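Local structure of putative lipoprotein (Bacteroides fragilis, 3QNK) at residues 4-9 / 21-26; 25-30 / 85-90. The protein probably binds glycans or related nutrients at the outer membrane as a SusD-like lipoprotein of a Bacteroides uptake system. One frame throughout, in Å; residues are numbered along the deposited sequence.

Overall arrangement
Both contacts use helix 17-29, and they lie on the same side of the chain's centre with their own centres about 8 Å apart; both reach the second subunit. Contact 1 (4-9 / 21-26) is the more peripheral: it is partly buried and lays the N-terminal loop on the helix mainly through apolar packing, with no polar bond between the two segments. Contact 2 (25-30 / 85-90) is buried and joins the end of that helix to helix 76-93, adding a lysine held by two carboxylates to leucine packing. Asn25 and Asp26 belong to both. Further links tie the two together: Tyr23 OH probably hydrogen-bonds to Lys86 O, and Glu7 forms a salt bridge with Arg89.

Contact 1 (4-9 / 21-26); sequences PLDEIA and KYYVND
Leu5 and Tyr23 carry this contact, and their CA atoms lie 5.7 Å apart. Leu5 points its side chain at the helix, with CG anti to the backbone N (chi1 -163°), and so lays CD2 along the main chain between two tyrosines. Leu5 CD2 is 3.6 Å from Tyr23 N and 3.8 Å from Tyr22 CB, while Leu5 CB packs 3.8 Å from CD2 of the Tyr23 ring. The Tyr23 side chain (chi1 -168°) reaches back along the loop and runs beside Pro4, both pointing the same way; Pro4 CB approaches the ring obliquely, 3.8 Å from Tyr23 CE2. At the edge of the same ring, near its plane, Asp6 OD1 lies 3.9 Å from Tyr23 CE2, the carboxylate turned 82° from the ring. The polar ends look elsewhere: Tyr23 OH probably hydrogen-bonds to Lys86 O, Asp6 OD2 accepts from Trp14 NE1, and Asp26, whose OD2 stands 4.2 Å from Leu5 N, is salt-bridged to Lys86. Across the dimer interface, Leu5 meets Leu5 of the second subunit, and Tyr22 packs on Ala9 of that subunit. A short 3-10 turn at 5-7 thus folds back onto the helix that follows it, so that the N-terminal segment packs against the edge of the helical part of this SusD-family fold.

Contact 2 (25-30 / 85-90); sequences NDLYSE and RKCNRF
Lys86 leaves its helix with CG anti to the carbonyl carbon (chi1 -69°) and the rest of the chain is straight, which carries NZ across to the end of helix 17-29; a turn about chi2 (-60°) folds Glu30 towards it. Lys86 NZ gives hydrogen bonds to two carboxylates, 2.8 Å to Glu30 OE2 and 3.0 Å to Asp26 OD2, both acids roughly at right angles to the lysine chain. The ammonium group meets Asp26 OD2 on the syn side and Glu30 OE2 on the anti side, each somewhat out of the carboxylate plane. This salt-bridge network links the end of helix 17-29 to helix 76-93 within the alpha-alpha superhelix of the SusD family; helical segments 25-29 and 85-90 run nearly antiparallel, axes 10.5 Å apart and directions 158° from each other. The other carboxylate oxygen of Glu30 pairs with Lys83, so the two lysines probably help keep the acid ionised. Leu27 and Lys86 lie alongside each other, running opposite ways: Leu27 CD2 is 3.5 Å from Lys86 CB and 4.0 Å from Cys87 SG. The other methyl, Leu27 CD1, approaches Phe90 CB more loosely at 4.4 Å. Val111 and Leu114 of helix 101-126 also pack on Leu27.

Contact 1 (4-9 / 21-26)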
ATOM      1  N   PRO B   4      -3.665  13.967  -3.267  1.00 72.77           N
ATOM      2  CA  PRO B   4      -2.823  15.168  -3.148  1.00 72.50           C
ATOM      3  C   PRO B   4      -3.317  16.072  -2.015  1.00 75.07           C
ATOM      4  O   PRO B   4      -4.514  16.102  -1.734  1.00 73.11           O
ATOM      5  CB  PRO B   4      -2.983  15.846  -4.517  1.00 74.56           C
ATOM      6  CG  PRO B   4      -3.482  14.777  -5.426  1.00 77.82           C
ATOM      7  CD  PRO B   4      -4.372  13.959  -4.562  1.00 73.93           C
ATOM      8  N   LEU B   5      -2.389  16.788  -1.355  1.00 73.39           N
ATOM      9  CA  LEU B   5      -2.666  17.641  -0.189  1.00 74.76           C
ATOM     10  C   LEU B   5      -3.826  18.622  -0.389  1.00 79.55           C
ATOM     11  O   LEU B   5      -4.604  18.806   0.546  1.00 82.00           O
ATOM     12  CB  LEU B   5      -1.404  18.419   0.227  1.00 75.03           C
ATOM     13  CG  LEU B   5      -1.425  19.026   1.629  1.00 81.15           C
ATOM     14  CD1 LEU B   5      -1.043  17.996   2.675  1.00 81.62           C
ATOM     15  CD2 LEU B   5      -0.534  20.229   1.710  1.00 81.72           C
ATOM     16  N   ASP B   6      -3.965  19.223  -1.588  1.00 75.46           N
ATOM     17  CA  ASP B   6      -5.015  20.213  -1.881  1.00 76.91           C
ATOM     18  C   ASP B   6      -6.461  19.658  -1.725  1.00 84.51           C
ATOM     19  O   ASP B   6      -7.383  20.454  -1.520  1.00 86.53           O
ATOM     20  CB  ASP B   6      -4.817  20.865  -3.271  1.00 77.67           C
ATOM     21  CG  ASP B   6      -5.022  19.992  -4.492  1.00 85.40           C
ATOM     22  OD1 ASP B   6      -4.748  18.775  -4.407  1.00 85.00           O
ATOM     23  OD2 ASP B   6      -5.397  20.543  -5.563  1.00 90.85           O
ATOM     24  N   GLU B   7      -6.649  18.314  -1.745  1.00 81.99           N
ATOM     25  CA  GLU B   7      -7.961  17.665  -1.604  1.00 83.62           C
ATOM     26  C   GLU B   7      -8.547  17.802  -0.169  1.00 95.30           C
ATOM     27  O   GLU B   7      -9.772  17.737   0.004  1.00 97.06           O
ATOM     28  CB  GLU B   7      -7.889  16.192  -2.029  1.00 82.77           C
ATOM     29  CG  GLU B   7      -7.473  16.002  -3.484  1.00 85.28           C
ATOM     30  CD  GLU B   7      -8.301  15.028  -4.300  1.00108.47           C
ATOM     31  OE1 GLU B   7      -9.550  15.085  -4.224  1.00 97.26           O
ATOM     32  OE2 GLU B   7      -7.697  14.250  -5.074  1.00114.75           O
ATOM     33  N   ILE B   8      -7.679  18.046   0.832  1.00 95.31           N
ATOM     34  CA  ILE B   8      -8.028  18.229   2.248  1.00 98.03           C
ATOM     35  C   ILE B   8      -8.538  19.670   2.507  1.00107.86           C
ATOM     36  O   ILE B   8      -9.364  19.882   3.406  1.00109.07           O
ATOM     37  CB  ILE B   8      -6.764  17.890   3.108  1.00100.40           C
ATOM     38  CG1 ILE B   8      -6.289  16.423   2.922  1.00 98.92           C
ATOM     39  CG2 ILE B   8      -6.909  18.236   4.583  1.00103.00           C
ATOM     40  CD1 ILE B   8      -7.344  15.303   3.150  1.00103.85           C
ATOM     41  N   ALA B   9      -8.051  20.645   1.709  1.00107.08           N
ATOM     42  CA  ALA B   9      -8.349  22.073   1.861  1.00109.63           C
ATOM     43  C   ALA B   9      -9.463  22.618   0.953  1.00116.86           C
ATOM     44  O   ALA B   9      -9.925  21.952   0.016  1.00115.23           O
ATOM     45  CB  ALA B   9      -7.083  22.884   1.634  1.00109.92           C
ATOM     46  N   LYS B  21       3.611  25.645  -0.214  1.00 76.98           N
ATOM     47  CA  LYS B  21       4.899  25.225   0.350  1.00 74.45           C
ATOM     48  C   LYS B  21       4.725  23.866   1.078  1.00 74.47           C
ATOM     49  O   LYS B  21       5.598  22.997   0.959  1.00 70.77           O
ATOM     50  CB  LYS B  21       5.490  26.315   1.269  1.00 77.94           C
ATOM     51  N   TYR B  22       3.556  23.661   1.753  1.00 72.56           N
ATOM     52  CA  TYR B  22       3.213  22.410   2.441  1.00 72.56           C
ATOM     53  C   TYR B  22       2.997  21.265   1.433  1.00 72.77           C
ATOM     54  O   TYR B  22       3.376  20.125   1.710  1.00 70.42           O
ATOM     55  CB  TYR B  22       1.971  22.579   3.328  1.00 76.64           C
ATOM     56  CG  TYR B  22       2.205  23.325   4.626  1.00 82.26           C
ATOM     57  CD1 TYR B  22       3.478  23.407   5.190  1.00 84.33           C
ATOM     58  CD2 TYR B  22       1.146  23.902   5.321  1.00 86.29           C
ATOM     59  CE1 TYR B  22       3.703  24.113   6.376  1.00 88.63           C
ATOM     60  CE2 TYR B  22       1.352  24.592   6.522  1.00 89.64           C
ATOM     61  CZ  TYR B  22       2.634  24.698   7.047  1.00100.44           C
ATOM     62  OH  TYR B  22       2.847  25.374   8.236  1.00103.86           O
ATOM     63  N   TYR B  23       2.430  21.584   0.249  1.00 67.01           N
ATOM     64  CA  TYR B  23       2.215  20.606  -0.815  1.00 64.24           C
ATOM     65  C   TYR B  23       3.560  20.030  -1.270  1.00 67.21           C
ATOM     66  O   TYR B  23       3.695  18.809  -1.398  1.00 66.14           O
ATOM     67  CB  TYR B  23       1.457  21.248  -1.999  1.00 64.60           C
ATOM     68  CG  TYR B  23       0.945  20.259  -3.024  1.00 63.10           C
ATOM     69  CD1 TYR B  23       1.810  19.667  -3.947  1.00 62.88           C
ATOM     70  CD2 TYR B  23      -0.403  19.918  -3.081  1.00 64.00           C
ATOM     71  CE1 TYR B  23       1.352  18.727  -4.866  1.00 61.41           C
ATOM     72  CE2 TYR B  23      -0.873  18.975  -3.994  1.00 63.85           C
ATOM     73  CZ  TYR B  23       0.009  18.387  -4.888  1.00 65.08           C
ATOM     74  OH  TYR B  23      -0.449  17.489  -5.813  1.00 60.13           O
ATOM     75  N   VAL B  24       4.563  20.912  -1.495  1.00 63.49           N
ATOM     76  CA  VAL B  24       5.903  20.511  -1.940  1.00 61.37           C
ATOM     77  C   VAL B  24       6.578  19.685  -0.820  1.00 66.45           C
ATOM     78  O   VAL B  24       7.207  18.680  -1.128  1.00 64.63           O
ATOM     79  CB  VAL B  24       6.736  21.719  -2.413  1.00 64.09           C
ATOM     80  CG1 VAL B  24       8.107  21.296  -2.920  1.00 61.81           C
ATOM     81  CG2 VAL B  24       6.000  22.477  -3.504  1.00 64.67           C
ATOM     82  N   ASN B  25       6.344  20.031   0.467  1.00 65.51           N
ATOM     83  CA  ASN B  25       6.866  19.248   1.600  1.00 65.27           C
ATOM     84  C   ASN B  25       6.307  17.836   1.580  1.00 68.88           C
ATOM     85  O   ASN B  25       7.042  16.881   1.867  1.00 68.18           O
ATOM     86  CB  ASN B  25       6.527  19.904   2.941  1.00 71.01           C
ATOM     87  CG  ASN B  25       7.250  21.191   3.274  1.00 95.44           C
ATOM     88  OD1 ASN B  25       7.998  21.781   2.469  1.00 90.19           O
ATOM     89  ND2 ASN B  25       7.019  21.662   4.487  1.00 89.85           N
ATOM     90  N   ASP B  26       5.008  17.701   1.201  1.00 64.42           N
ATOM     91  CA  ASP B  26       4.337  16.407   1.073  1.00 61.87           C
ATOM     92  C   ASP B  26       4.979  15.592  -0.037  1.00 61.85           C
ATOM     93  O   ASP B  26       5.116  14.374   0.102  1.00 58.67           O
ATOM     94  CB  ASP B  26       2.842  16.600   0.816  1.00 64.76           C
ATOM     95  CG  ASP B  26       2.033  15.319   0.806  1.00 74.90           C
ATOM     96  OD1 ASP B  26       2.105  14.569   1.800  1.00 76.75           O
ATOM     97  OD2 ASP B  26       1.271  15.100  -0.177  1.00 77.15           O
TER

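Contact 2 (25-30 / 85-90)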
ATOM      1  N   ASN B  25       6.344  20.031   0.467  1.00 65.51           N
ATOM      2  CA  ASN B  25       6.866  19.248   1.600  1.00 65.27           C
ATOM      3  C   ASN B  25       6.307  17.836   1.580  1.00 68.88           C
ATOM      4  O   ASN B  25       7.042  16.881   1.867  1.00 68.18           O
ATOM      5  CB  ASN B  25       6.527  19.904   2.941  1.00 71.01           C
ATOM      6  CG  ASN B  25       7.250  21.191   3.274  1.00 95.44           C
ATOM      7  OD1 ASN B  25       7.998  21.781   2.469  1.00 90.19           O
ATOM      8  ND2 ASN B  25       7.019  21.662   4.487  1.00 89.85           N
ATOM      9  N   ASP B  26       5.008  17.701   1.201  1.00 64.42           N
ATOM     10  CA  ASP B  26       4.337  16.407   1.073  1.00 61.87           C
ATOM     11  C   ASP B  26       4.979  15.592  -0.037  1.00 61.85           C
ATOM     12  O   ASP B  26       5.116  14.374   0.102  1.00 58.67           O
ATOM     13  CB  ASP B  26       2.842  16.600   0.816  1.00 64.76           C
ATOM     14  CG  ASP B  26       2.033  15.319   0.806  1.00 74.90           C
ATOM     15  OD1 ASP B  26       2.105  14.569   1.800  1.00 76.75           O
ATOM     16  OD2 ASP B  26       1.271  15.100  -0.177  1.00 77.15           O
ATOM     17  N   LEU B  27       5.393  16.267  -1.134  1.00 59.19           N
ATOM     18  CA  LEU B  27       6.041  15.603  -2.265  1.00 57.84           C
ATOM     19  C   LEU B  27       7.419  15.100  -1.852  1.00 60.18           C
ATOM     20  O   LEU B  27       7.803  13.996  -2.238  1.00 59.96           O
ATOM     21  CB  LEU B  27       6.129  16.514  -3.500  1.00 58.52           C
ATOM     22  CG  LEU B  27       4.817  16.917  -4.153  1.00 63.82           C
ATOM     23  CD1 LEU B  27       5.033  18.020  -5.162  1.00 65.03           C
ATOM     24  CD2 LEU B  27       4.183  15.765  -4.845  1.00 63.04           C
ATOM     25  N   TYR B  28       8.138  15.867  -1.034  1.00 56.32           N
ATOM     26  CA  TYR B  28       9.433  15.422  -0.516  1.00 55.83           C
ATOM     27  C   TYR B  28       9.225  14.237   0.421  1.00 62.47           C
ATOM     28  O   TYR B  28      10.025  13.303   0.411  1.00 63.10           O
ATOM     29  CB  TYR B  28      10.163  16.553   0.227  1.00 56.61           C
ATOM     30  CG  TYR B  28      10.976  17.480  -0.650  1.00 55.64           C
ATOM     31  CD1 TYR B  28      12.250  17.115  -1.095  1.00 55.92           C
ATOM     32  CD2 TYR B  28      10.521  18.764  -0.954  1.00 56.16           C
ATOM     33  CE1 TYR B  28      13.025  17.987  -1.867  1.00 55.37           C
ATOM     34  CE2 TYR B  28      11.277  19.635  -1.740  1.00 56.67           C
ATOM     35  CZ  TYR B  28      12.535  19.250  -2.184  1.00 63.34           C
ATOM     36  OH  TYR B  28      13.284  20.109  -2.962  1.00 64.55           O
ATOM     37  N   SER B  29       8.127  14.259   1.208  1.00 59.98           N
ATOM     38  CA  SER B  29       7.787  13.193   2.158  1.00 59.45           C
ATOM     39  C   SER B  29       7.482  11.870   1.420  1.00 64.51           C
ATOM     40  O   SER B  29       7.559  10.796   2.022  1.00 65.33           O
ATOM     41  CB  SER B  29       6.629  13.620   3.063  1.00 62.27           C
ATOM     42  OG  SER B  29       5.405  12.969   2.763  1.00 72.06           O
ATOM     43  N   GLU B  30       7.197  11.952   0.107  1.00 60.96           N
ATOM     44  CA  GLU B  30       6.939  10.784  -0.726  1.00 59.54           C
ATOM     45  C   GLU B  30       8.234  10.058  -1.094  1.00 63.16           C
ATOM     46  O   GLU B  30       8.163   8.982  -1.676  1.00 63.99           O
ATOM     47  CB  GLU B  30       6.152  11.156  -1.990  1.00 60.83           C
ATOM     48  CG  GLU B  30       4.673  11.412  -1.747  1.00 67.67           C
ATOM     49  CD  GLU B  30       3.823  10.298  -1.172  1.00 74.57           C
ATOM     50  OE1 GLU B  30       4.208   9.111  -1.285  1.00 72.72           O
ATOM     51  OE2 GLU B  30       2.744  10.621  -0.627  1.00 67.16           O
ATOM     52  N   ARG B  85       1.325  11.053  -9.575  1.00 54.61           N
ATOM     53  CA  ARG B  85       0.025  11.735  -9.659  1.00 54.60           C
ATOM     54  C   ARG B  85       0.062  13.065  -8.875  1.00 59.24           C
ATOM     55  O   ARG B  85      -0.390  14.087  -9.402  1.00 61.25           O
ATOM     56  CB  ARG B  85      -1.109  10.832  -9.169  1.00 51.05           C
ATOM     57  CG  ARG B  85      -2.506  11.428  -9.375  1.00 56.98           C
ATOM     58  CD  ARG B  85      -3.611  10.530  -8.844  1.00 61.41           C
ATOM     59  NE  ARG B  85      -4.926  11.023  -9.243  1.00 71.37           N
ATOM     60  CZ  ARG B  85      -5.739  11.714  -8.452  1.00 93.02           C
ATOM     61  NH1 ARG B  85      -5.382  11.993  -7.208  1.00 86.54           N
ATOM     62  NH2 ARG B  85      -6.914  12.139  -8.903  1.00 86.09           N
ATOM     63  N   LYS B  86       0.660  13.056  -7.659  1.00 53.36           N
ATOM     64  CA  LYS B  86       0.796  14.224  -6.796  1.00 53.18           C
ATOM     65  C   LYS B  86       1.667  15.302  -7.450  1.00 58.39           C
ATOM     66  O   LYS B  86       1.357  16.481  -7.304  1.00 58.40           O
ATOM     67  CB  LYS B  86       1.356  13.823  -5.435  1.00 55.53           C
ATOM     68  CG  LYS B  86       0.402  12.991  -4.572  1.00 61.99           C
ATOM     69  CD  LYS B  86       0.990  12.774  -3.185  1.00 58.39           C
ATOM     70  CE  LYS B  86       0.032  12.083  -2.250  1.00 70.08           C
ATOM     71  NZ  LYS B  86       0.453  12.247  -0.835  1.00 80.94           N
ATOM     72  N   CYS B  87       2.711  14.913  -8.216  1.00 57.62           N
ATOM     73  CA  CYS B  87       3.578  15.859  -8.952  1.00 60.00           C
ATOM     74  C   CYS B  87       2.805  16.522 -10.070  1.00 65.19           C
ATOM     75  O   CYS B  87       2.843  17.752 -10.189  1.00 67.32           O
ATOM     76  CB  CYS B  87       4.818  15.173  -9.511  1.00 60.96           C
ATOM     77  SG  CYS B  87       5.929  14.491  -8.257  1.00 65.15           S
ATOM     78  N   ASN B  88       2.115  15.698 -10.904  1.00 59.28           N
ATOM     79  CA  ASN B  88       1.328  16.132 -12.064  1.00 58.61           C
ATOM     80  C   ASN B  88       0.232  17.097 -11.664  1.00 63.75           C
ATOM     81  O   ASN B  88      -0.072  18.013 -12.430  1.00 66.13           O
ATOM     82  CB  ASN B  88       0.744  14.932 -12.796  1.00 54.07           C
ATOM     83  CG  ASN B  88       1.772  14.052 -13.453  1.00 68.34           C
ATOM     84  OD1 ASN B  88       2.879  14.486 -13.796  1.00 57.31           O
ATOM     85  ND2 ASN B  88       1.413  12.790 -13.662  1.00 65.70           N
ATOM     86  N   ARG B  89      -0.334  16.918 -10.458  1.00 58.97           N
ATOM     87  CA  ARG B  89      -1.343  17.832  -9.947  1.00 60.42           C
ATOM     88  C   ARG B  89      -0.729  19.180  -9.690  1.00 66.76           C
ATOM     89  O   ARG B  89      -1.314  20.190 -10.057  1.00 68.78           O
ATOM     90  CB  ARG B  89      -1.975  17.295  -8.668  1.00 60.43           C
ATOM     91  CG  ARG B  89      -2.887  18.310  -7.985  1.00 66.63           C
ATOM     92  CD  ARG B  89      -4.278  18.348  -8.570  1.00 65.14           C
ATOM     93  NE  ARG B  89      -5.240  17.901  -7.572  1.00 82.73           N
ATOM     94  CZ  ARG B  89      -6.085  16.890  -7.735  1.00101.58           C
ATOM     95  NH1 ARG B  89      -6.094  16.197  -8.872  1.00 80.87           N
ATOM     96  NH2 ARG B  89      -6.916  16.550  -6.761  1.00 95.25           N
ATOM     97  N   PHE B  90       0.458  19.203  -9.053  1.00 63.72           N
ATOM     98  CA  PHE B  90       1.178  20.442  -8.787  1.00 63.44           C
ATOM     99  C   PHE B  90       1.314  21.211 -10.098  1.00 69.36           C
ATOM    100  O   PHE B  90       0.843  22.359 -10.198  1.00 70.27           O
ATOM    101  CB  PHE B  90       2.560  20.158  -8.163  1.00 62.95           C
ATOM    102  CG  PHE B  90       3.373  21.411  -7.883  1.00 63.99           C
ATOM    103  CD1 PHE B  90       4.181  21.975  -8.868  1.00 65.35           C
ATOM    104  CD2 PHE B  90       3.320  22.031  -6.639  1.00 64.54           C
ATOM    105  CE1 PHE B  90       4.895  23.144  -8.616  1.00 66.12           C
ATOM    106  CE2 PHE B  90       4.054  23.186  -6.387  1.00 67.23           C
ATOM    107  CZ  PHE B  90       4.854  23.717  -7.367  1.00 65.14           C
TER